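Local coordinates for cell wall binding protein cwp8 (Peptoclostridium difficile, PDB 5J6Q) that probably attaches to the cell wall of this bacterium through three CWB2 modules, as one of its S-layer-associated cell wall proteins, at residues E394-E399 against L406-Q411; K366-V371 against E383-L388; A321-L326 against E399-T404. All coordinates share one frame; numbering follows the deposited sequence.

Contact 1 (E394-E399 against L406-Q411); sequences ERVSGE and LEIAKQ
Gln411 NE2 gives a hydrogen bond to Glu394 OE2 at 3.0 Å, with an N-H...O angle of 162°. The two side chains come from opposite directions: Glu394 is fully extended, with CG anti to its backbone N (chi1 172°), whereas Gln411 folds at chi2. Glu394 OE2 lies in the plane of the Gln411 amide, but the amide approaches from above the carboxylate plane, the planes being 78° apart.

Val396 lies beside this bond. Val396 CG2 is 3.6 Å from Gln411 NE2, while Val396 CG1 approaches Ile408 N (3.7 Å) and Ile408 CG1 (4.0 Å). Further along, Glu407 CG packs against Ser397 O at 3.3 Å. Bent at chi2, Glu407 turns its carboxylate onward, toward the C-terminal side, to a salt bridge with Lys410 NZ.

Strand 392-396 is the outermost strand of a parallel sheet within this chain; helix 401-410 follows it and packs beside it, and Val396 and Gln411 both touch Tyr369 of the next strand.

Val396 thus provides an apolar centre and Glu407 pairs its charge within its own segment, while the one bond across the contact, nearly straight at its N-H, is probably less than ideally oriented at the acceptor.

Contact 2 (K366-V371 against E383-L388); sequences KKIYIV and EKLSKL
The beta-alpha-beta unit made of strand 367-371, helix 379-386 and strand 392-396 packs its helix onto its first strand here, where Leu385, near the end of helix 379-386, meets Ile368 and Ile370. These two isoleucines are two positions apart on the strand and both direct their CB toward the helix, as expected for alternate residues of an extended chain. The backbones stay well separated: the nearest CA pair, Ile368 and Leu385, is 8.5 Å apart, so side chains bridge the gap.

The closer approach is between terminal methyls. Ile370 CD1 and Leu385 CD1 lie 3.7 Å apart, and the two side chains reach toward each other tip to tip. For Ile370 this follows from its torsions: CG1 stands anti to the carbonyl carbon (chi1 -74°) and CD1 continues outward in a nearly extended arm (chi2 158°). Leu385 likewise has CG anti to its carbonyl carbon, and its two methyls divide the work. CD1 goes to Ile370, while Leu385 CD2 meets Ile368 CD1 more loosely, at 4.3 Å. One forked leucine thus addresses two successive inward-facing strand residues. All three are buried and the interaction is wholly apolar, with 140 Å² of surface buried between the segments.

Ser386, whose CB points away from the strand, donates from Ser386 OG to Glu383 O at 2.7 Å, whereas Lys384 reaches out to a salt bridge with Glu352. Beyond the two segments, Leu385 also touches Leu316 and Ile368 touches Ile314, both on strand 313-318, while Ile370 packs on Val393 of strand 392-396. The helix therefore lies against one face of the parallel sheet; Tyr369 and Val371 point to the other, where Val371 meets helix 401-410.

Contact 3 (A321-L326 against E399-T404); sequences AIVDGL and EDRFET. With SO4 (sulfate ion), chain E.
Asp324 and Thr404 form the closer part of this contact, with Asp324 OD1 3.9 Å from Thr404 CG2 and the side chains crossing at about a right angle. With chi1 near -64°, Thr404 sets this methyl anti to its backbone N, while OG1 makes a weak hydrogen bond with Gly398 N. Val323 prolongs the packing: Val323 CG1 lies 4.1 Å from Arg401 CB, the aliphatic root of the arginine. The nearest backbones, at Asp324 and Arg401, are 6.7 Å apart between CA atoms.

Both segments are beginnings of helices. Ala321 occupies the N-cap position of helix 322-327, and Asp400 that of helix 401-410, where Asp400 OD1 accepts from Glu403 N at 3.1 Å in a capping bond. By sequence, the two helix starts belong to successive CWB2 modules.

Whereas Val323, Asp324 and Thr404 are buried, Arg401 is exposed and turns its polar end to a sulfate, probably from the crystallisation liquor, at the start of helix 401-410. Sulfate O4 accepts from Arg401 N (2.8 Å) and Arg401 NE (3.0 Å), and sulfate O2 from Arg401 NH1 (2.7 Å). The bend at chi3 (63°) curls the arginine around the anion, so one residue grips it with backbone and side chain together. Arg401 CG meanwhile lies over the centre of one face of the Phe402 ring, 3.8 Å above its plane.

Followed from the N terminus, the chain first enters contact 3 at 321-326, just after strand 313-318. It then runs through strand 339-342 to 366-371, where contact 2 opens and closes again on 383-388, nested wholly inside the long loop that contact 3 has yet to close. Contact 1 opens next at 394-399. Segment 399-404 closes contact 3 before 406-411 closes contact 1, so these two cross, sharing Glu399 and helix 401-410. Contacts 1 and 2 follow in series on neighbouring parallel strands, joined by the probable backbone bond Val396 N to Ile370 O. Val371 touches Asp324 and Thr404, linking contact 2's strand to both helices of contact 3.

Contact 1 (E394-E399 against L406-Q411)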
loop_
_atom_site.group_PDB
_atom_site.type_symbol
_atom_site.label_atom_id
_atom_site.label_comp_id
_atom_site.label_asym_id
_atom_site.label_seq_id
_atom_site.Cartn_x
_atom_site.Cartn_y
_atom_site.Cartn_z
ATOM N N GLU A 394 0.521 11.057 -40.403
ATOM C CA GLU A 394 1.646 11.662 -41.112
ATOM C C GLU A 394 2.993 11.104 -40.661
ATOM O O GLU A 394 3.294 11.129 -39.456
ATOM C CB GLU A 394 1.615 13.173 -40.853
ATOM C CG GLU A 394 2.833 13.920 -41.370
ATOM C CD GLU A 394 2.695 15.421 -41.190
ATOM O OE1 GLU A 394 1.870 15.865 -40.356
ATOM O OE2 GLU A 394 3.412 16.163 -41.888
ATOM N N ARG A 395 3.816 10.603 -41.600
ATOM C CA ARG A 395 5.093 10.069 -41.154
ATOM C C ARG A 395 6.183 11.121 -41.222
ATOM O O ARG A 395 6.289 11.903 -42.194
ATOM C CB ARG A 395 5.486 8.796 -41.911
ATOM C CG ARG A 395 6.525 8.029 -41.069
ATOM C CD ARG A 395 7.111 6.786 -41.723
ATOM N NE ARG A 395 6.161 5.673 -41.686
ATOM C CZ ARG A 395 6.395 4.487 -41.125
ATOM N NH1 ARG A 395 5.491 3.524 -41.195
ATOM N NH2 ARG A 395 7.532 4.262 -40.475
ATOM N N VAL A 396 6.974 11.159 -40.123
ATOM C CA VAL A 396 8.062 12.109 -39.898
ATOM C C VAL A 396 9.290 11.242 -39.912
ATOM O O VAL A 396 9.617 10.587 -38.896
ATOM C CB VAL A 396 7.881 12.840 -38.535
ATOM C CG1 VAL A 396 9.008 13.838 -38.295
ATOM C CG2 VAL A 396 6.527 13.554 -38.486
ATOM N N SER A 397 9.980 11.232 -41.050
ATOM C CA SER A 397 11.118 10.351 -41.195
ATOM C C SER A 397 12.068 10.713 -42.350
ATOM O O SER A 397 11.758 11.562 -43.215
ATOM C CB SER A 397 10.610 8.937 -41.401
ATOM O OG SER A 397 11.652 8.004 -41.173
ATOM N N GLY A 398 13.231 10.045 -42.317
ATOM C CA GLY A 398 14.298 10.232 -43.288
ATOM C C GLY A 398 15.013 8.901 -43.435
ATOM O O GLY A 398 14.574 7.927 -42.860
ATOM N N GLU A 399 16.125 8.860 -44.191
ATOM C CA GLU A 399 16.900 7.637 -44.481
ATOM C C GLU A 399 17.580 7.069 -43.243
ATOM O O GLU A 399 17.809 5.859 -43.164
ATOM C CB GLU A 399 17.966 7.945 -45.552
ATOM N N LEU A 406 16.225 16.031 -38.391
ATOM C CA LEU A 406 15.913 17.287 -39.116
ATOM C C LEU A 406 14.393 17.332 -39.517
ATOM O O LEU A 406 13.762 18.379 -39.461
ATOM C CB LEU A 406 16.822 17.398 -40.361
ATOM C CG LEU A 406 18.306 17.248 -40.024
ATOM C CD1 LEU A 406 19.099 16.760 -41.253
ATOM C CD2 LEU A 406 18.839 18.582 -39.552
ATOM N N GLU A 407 13.812 16.214 -39.901
ATOM C CA GLU A 407 12.380 16.203 -40.200
ATOM C C GLU A 407 11.560 16.581 -38.946
ATOM O O GLU A 407 10.636 17.392 -39.044
ATOM C CB GLU A 407 11.960 14.823 -40.707
ATOM C CG GLU A 407 12.615 14.484 -42.037
ATOM C CD GLU A 407 12.306 15.518 -43.117
ATOM O OE1 GLU A 407 13.179 15.754 -43.967
ATOM O OE2 GLU A 407 11.192 16.102 -43.112
ATOM N N ILE A 408 11.916 16.007 -37.746
ATOM C CA ILE A 408 11.198 16.348 -36.498
ATOM C C ILE A 408 11.351 17.804 -36.327
ATOM O O ILE A 408 10.397 18.548 -36.045
ATOM C CB ILE A 408 11.845 15.645 -35.254
ATOM C CG1 ILE A 408 11.556 14.158 -35.267
ATOM C CG2 ILE A 408 11.355 16.273 -33.978
ATOM C CD1 ILE A 408 12.445 13.405 -34.204
ATOM N N ALA A 409 12.631 18.208 -36.428
ATOM C CA ALA A 409 13.011 19.599 -36.289
ATOM C C ALA A 409 12.094 20.506 -37.132
ATOM O O ALA A 409 11.629 21.536 -36.627
ATOM C CB ALA A 409 14.444 19.771 -36.732
ATOM N N LYS A 410 11.827 20.114 -38.389
ATOM C CA LYS A 410 10.994 20.913 -39.287
ATOM C C LYS A 410 9.522 21.008 -38.858
ATOM O O LYS A 410 8.881 22.018 -39.157
ATOM C CB LYS A 410 11.088 20.340 -40.699
ATOM C CG LYS A 410 12.371 20.728 -41.403
ATOM C CD LYS A 410 12.223 20.555 -42.923
ATOM C CE LYS A 410 13.337 19.710 -43.497
ATOM N NZ LYS A 410 12.823 18.671 -44.444
ATOM N N GLN A 411 8.988 19.964 -38.169
ATOM C CA GLN A 411 7.607 19.939 -37.669
ATOM C C GLN A 411 7.418 20.901 -36.486
ATOM O O GLN A 411 6.297 21.083 -36.011
ATOM C CB GLN A 411 7.213 18.537 -37.200
ATOM C CG GLN A 411 7.156 17.516 -38.306
ATOM C CD GLN A 411 5.823 17.576 -39.025
ATOM O OE1 GLN A 411 4.907 18.396 -38.686
ATOM N NE2 GLN A 411 5.675 16.690 -40.004
#

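Contact 2 (K366-V371 against E383-L388)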
loop_
_atom_site.group_PDB
_atom_site.type_symbol
_atom_site.label_atom_id
_atom_site.label_comp_id
_atom_site.label_asym_id
_atom_site.label_seq_id
_atom_site.Cartn_x
_atom_site.Cartn_y
_atom_site.Cartn_z
ATOM N N LYS A 366 -7.708 15.385 -35.404
ATOM C CA LYS A 366 -6.367 15.210 -34.880
ATOM C C LYS A 366 -5.534 14.323 -35.730
ATOM O O LYS A 366 -6.020 13.563 -36.581
ATOM C CB LYS A 366 -6.451 14.671 -33.457
ATOM C CG LYS A 366 -7.193 15.662 -32.569
ATOM C CD LYS A 366 -7.799 15.014 -31.379
ATOM C CE LYS A 366 -8.343 16.117 -30.448
ATOM N NZ LYS A 366 -8.878 15.526 -29.214
ATOM N N LYS A 367 -4.246 14.428 -35.498
ATOM C CA LYS A 367 -3.244 13.682 -36.213
ATOM C C LYS A 367 -2.389 12.695 -35.351
ATOM O O LYS A 367 -2.206 12.881 -34.170
ATOM C CB LYS A 367 -2.305 14.694 -36.840
ATOM C CG LYS A 367 -2.871 15.268 -38.123
ATOM C CD LYS A 367 -2.910 16.773 -38.057
ATOM C CE LYS A 367 -1.709 17.361 -38.746
ATOM N NZ LYS A 367 -1.550 18.794 -38.398
ATOM N N ILE A 368 -1.880 11.690 -36.003
ATOM C CA ILE A 368 -1.031 10.656 -35.483
ATOM C C ILE A 368 0.270 10.751 -36.326
ATOM O O ILE A 368 0.201 10.550 -37.556
ATOM C CB ILE A 368 -1.623 9.242 -35.634
ATOM C CG1 ILE A 368 -2.895 9.080 -34.759
ATOM C CG2 ILE A 368 -0.554 8.197 -35.260
ATOM C CD1 ILE A 368 -3.566 7.726 -35.001
ATOM N N TYR A 369 1.426 11.157 -35.672
ATOM C CA TYR A 369 2.677 11.201 -36.361
ATOM C C TYR A 369 3.442 9.930 -36.017
ATOM O O TYR A 369 3.550 9.604 -34.830
ATOM C CB TYR A 369 3.521 12.376 -35.907
ATOM C CG TYR A 369 2.881 13.728 -36.060
ATOM C CD1 TYR A 369 1.970 14.195 -35.132
ATOM C CD2 TYR A 369 3.217 14.564 -37.127
ATOM C CE1 TYR A 369 1.413 15.471 -35.242
ATOM C CE2 TYR A 369 2.665 15.834 -37.250
ATOM C CZ TYR A 369 1.761 16.283 -36.307
ATOM O OH TYR A 369 1.201 17.544 -36.446
ATOM N N ILE A 370 3.970 9.226 -36.988
ATOM C CA ILE A 370 4.791 8.034 -36.755
ATOM C C ILE A 370 6.238 8.531 -36.994
ATOM O O ILE A 370 6.531 9.005 -38.080
ATOM C CB ILE A 370 4.319 6.944 -37.728
ATOM C CG1 ILE A 370 2.976 6.417 -37.236
ATOM C CG2 ILE A 370 5.327 5.795 -37.858
ATOM C CD1 ILE A 370 2.138 5.754 -38.281
ATOM N N VAL A 371 7.104 8.515 -35.957
ATOM C CA VAL A 371 8.486 8.955 -36.133
ATOM C C VAL A 371 9.372 7.749 -36.476
ATOM O O VAL A 371 9.186 6.690 -35.881
ATOM C CB VAL A 371 8.907 9.663 -34.838
ATOM C CG1 VAL A 371 10.395 10.045 -34.880
ATOM C CG2 VAL A 371 8.036 10.915 -34.641
ATOM N N GLU A 383 -1.157 1.513 -41.974
ATOM C CA GLU A 383 -2.440 1.333 -42.657
ATOM C C GLU A 383 -3.532 0.834 -41.714
ATOM O O GLU A 383 -4.718 1.051 -41.982
ATOM C CB GLU A 383 -2.287 0.358 -43.838
ATOM C CG GLU A 383 -1.917 -1.041 -43.395
ATOM C CD GLU A 383 -1.427 -1.915 -44.530
ATOM O OE1 GLU A 383 -1.953 -3.039 -44.672
ATOM O OE2 GLU A 383 -0.516 -1.484 -45.263
ATOM N N LYS A 384 -3.172 0.149 -40.627
ATOM C CA LYS A 384 -4.218 -0.256 -39.698
ATOM C C LYS A 384 -4.676 1.041 -39.038
ATOM O O LYS A 384 -5.863 1.220 -38.739
ATOM C CB LYS A 384 -3.713 -1.260 -38.633
ATOM C CG LYS A 384 -4.654 -1.354 -37.415
ATOM C CD LYS A 384 -4.128 -2.320 -36.321
ATOM C CE LYS A 384 -4.864 -2.109 -35.001
ATOM N NZ LYS A 384 -5.936 -3.136 -34.727
ATOM N N LEU A 385 -3.723 1.964 -38.836
ATOM C CA LEU A 385 -4.021 3.231 -38.206
ATOM C C LEU A 385 -4.842 4.114 -39.137
ATOM O O LEU A 385 -5.621 4.910 -38.647
ATOM C CB LEU A 385 -2.716 3.937 -37.828
ATOM C CG LEU A 385 -1.968 3.271 -36.679
ATOM C CD1 LEU A 385 -0.541 3.784 -36.668
ATOM C CD2 LEU A 385 -2.655 3.582 -35.359
ATOM N N SER A 386 -4.660 3.991 -40.478
ATOM C CA SER A 386 -5.461 4.793 -41.401
ATOM C C SER A 386 -6.911 4.358 -41.328
ATOM O O SER A 386 -7.767 5.083 -41.786
ATOM C CB SER A 386 -4.961 4.660 -42.840
ATOM O OG SER A 386 -5.062 3.326 -43.311
ATOM N N LYS A 387 -7.202 3.181 -40.741
ATOM C CA LYS A 387 -8.592 2.725 -40.655
ATOM C C LYS A 387 -9.323 3.428 -39.548
ATOM O O LYS A 387 -10.545 3.323 -39.471
ATOM C CB LYS A 387 -8.697 1.209 -40.451
ATOM C CG LYS A 387 -7.792 0.413 -41.413
ATOM C CD LYS A 387 -8.515 0.001 -42.689
ATOM C CE LYS A 387 -7.660 0.203 -43.913
ATOM N NZ LYS A 387 -6.784 -0.973 -44.172
ATOM N N LEU A 388 -8.613 4.151 -38.688
ATOM C CA LEU A 388 -9.283 4.848 -37.573
ATOM C C LEU A 388 -10.204 5.995 -38.016
ATOM O O LEU A 388 -11.337 6.068 -37.577
ATOM C CB LEU A 388 -8.288 5.460 -36.563
ATOM C CG LEU A 388 -8.630 5.147 -35.122
ATOM C CD1 LEU A 388 -7.416 5.409 -34.232
ATOM C CD2 LEU A 388 -9.791 6.000 -34.680
#

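Contact 3 (A321-L326 against E399-T404)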
loop_
_atom_site.group_PDB
_atom_site.type_symbol
_atom_site.label_atom_id
_atom_site.label_comp_id
_atom_site.label_asym_id
_atom_site.label_seq_id
_atom_site.Cartn_x
_atom_site.Cartn_y
_atom_site.Cartn_z
ATOM N N ALA A 321 13.470 2.761 -30.455
ATOM C CA ALA A 321 13.963 3.957 -31.150
ATOM C C ALA A 321 14.265 5.093 -30.197
ATOM O O ALA A 321 13.582 6.133 -30.146
ATOM C CB ALA A 321 12.931 4.401 -32.181
ATOM N N ILE A 322 15.340 4.919 -29.465
ATOM C CA ILE A 322 15.731 5.896 -28.462
ATOM C C ILE A 322 16.031 7.232 -29.085
ATOM O O ILE A 322 15.543 8.260 -28.569
ATOM C CB ILE A 322 16.941 5.353 -27.671
ATOM C CG1 ILE A 322 16.539 4.035 -27.067
ATOM C CG2 ILE A 322 17.385 6.322 -26.619
ATOM C CD1 ILE A 322 15.283 4.208 -26.136
ATOM N N VAL A 323 16.803 7.261 -30.199
ATOM C CA VAL A 323 17.112 8.619 -30.707
ATOM C C VAL A 323 15.886 9.351 -31.279
ATOM O O VAL A 323 15.740 10.553 -31.027
ATOM C CB VAL A 323 18.266 8.574 -31.740
ATOM C CG1 VAL A 323 18.347 9.872 -32.531
ATOM C CG2 VAL A 323 19.595 8.315 -31.032
ATOM N N ASP A 324 15.024 8.663 -32.028
ATOM C CA ASP A 324 13.863 9.332 -32.589
ATOM C C ASP A 324 12.990 9.777 -31.446
ATOM O O ASP A 324 12.406 10.866 -31.479
ATOM C CB ASP A 324 13.067 8.372 -33.495
ATOM C CG ASP A 324 13.889 7.664 -34.554
ATOM O OD1 ASP A 324 14.956 8.186 -34.920
ATOM O OD2 ASP A 324 13.452 6.574 -35.020
ATOM N N GLY A 325 12.878 8.918 -30.425
ATOM C CA GLY A 325 12.075 9.260 -29.277
ATOM C C GLY A 325 12.566 10.457 -28.479
ATOM O O GLY A 325 11.787 11.353 -28.192
ATOM N N LEU A 326 13.852 10.494 -28.094
ATOM C CA LEU A 326 14.316 11.611 -27.254
ATOM C C LEU A 326 14.212 12.887 -28.050
ATOM O O LEU A 326 13.812 13.919 -27.506
ATOM C CB LEU A 326 15.756 11.355 -26.710
ATOM C CG LEU A 326 16.918 11.444 -27.709
ATOM C CD1 LEU A 326 17.370 12.888 -27.865
ATOM C CD2 LEU A 326 18.114 10.655 -27.167
ATOM N N GLU A 399 16.125 8.860 -44.191
ATOM C CA GLU A 399 16.900 7.637 -44.481
ATOM C C GLU A 399 17.580 7.069 -43.243
ATOM O O GLU A 399 17.809 5.859 -43.164
ATOM C CB GLU A 399 17.966 7.945 -45.552
ATOM N N ASP A 400 17.925 7.941 -42.293
ATOM C CA ASP A 400 18.548 7.535 -41.042
ATOM C C ASP A 400 18.154 8.530 -39.936
ATOM O O ASP A 400 17.421 9.483 -40.197
ATOM C CB ASP A 400 20.082 7.439 -41.199
ATOM C CG ASP A 400 20.750 8.653 -41.807
ATOM O OD1 ASP A 400 20.318 9.800 -41.494
ATOM O OD2 ASP A 400 21.713 8.469 -42.582
ATOM N N ARG A 401 18.651 8.309 -38.716
ATOM C CA ARG A 401 18.344 9.094 -37.514
ATOM C C ARG A 401 18.697 10.548 -37.644
ATOM O O ARG A 401 17.982 11.421 -37.126
ATOM C CB ARG A 401 19.110 8.509 -36.324
ATOM C CG ARG A 401 20.544 9.001 -36.298
ATOM C CD ARG A 401 21.342 8.240 -35.303
ATOM N NE ARG A 401 21.383 6.853 -35.697
ATOM C CZ ARG A 401 21.835 5.877 -34.927
ATOM N NH1 ARG A 401 21.867 4.635 -35.383
ATOM N NH2 ARG A 401 22.247 6.127 -33.694
ATOM N N PHE A 402 19.822 10.812 -38.329
ATOM C CA PHE A 402 20.316 12.158 -38.527
ATOM C C PHE A 402 19.270 12.883 -39.331
ATOM O O PHE A 402 18.934 14.024 -39.036
ATOM C CB PHE A 402 21.677 12.156 -39.286
ATOM C CG PHE A 402 22.712 11.240 -38.653
ATOM C CD1 PHE A 402 23.024 10.015 -39.227
ATOM C CD2 PHE A 402 23.357 11.599 -37.469
ATOM C CE1 PHE A 402 23.959 9.160 -38.629
ATOM C CE2 PHE A 402 24.288 10.745 -36.883
ATOM C CZ PHE A 402 24.581 9.527 -37.469
ATOM N N GLU A 403 18.757 12.199 -40.358
ATOM C CA GLU A 403 17.758 12.780 -41.244
ATOM C C GLU A 403 16.416 12.874 -40.542
ATOM O O GLU A 403 15.711 13.865 -40.708
ATOM C CB GLU A 403 17.636 11.939 -42.521
ATOM C CG GLU A 403 18.831 12.123 -43.435
ATOM C CD GLU A 403 18.759 11.242 -44.659
ATOM O OE1 GLU A 403 17.665 11.144 -45.264
ATOM O OE2 GLU A 403 19.795 10.646 -45.013
ATOM N N THR A 404 16.053 11.857 -39.765
ATOM C CA THR A 404 14.795 11.933 -39.068
ATOM C C THR A 404 14.790 13.124 -38.116
ATOM O O THR A 404 13.784 13.830 -38.062
ATOM C CB THR A 404 14.552 10.607 -38.414
ATOM O OG1 THR A 404 14.417 9.656 -39.498
ATOM C CG2 THR A 404 13.300 10.619 -37.484
HETATM S S SO4 E . 20.012 4.469 -38.527
HETATM O O1 SO4 E . 21.072 4.328 -39.561
HETATM O O2 SO4 E . 20.288 3.629 -37.363
HETATM O O3 SO4 E . 18.772 4.024 -39.085
HETATM O O4 SO4 E . 19.969 5.889 -38.163
#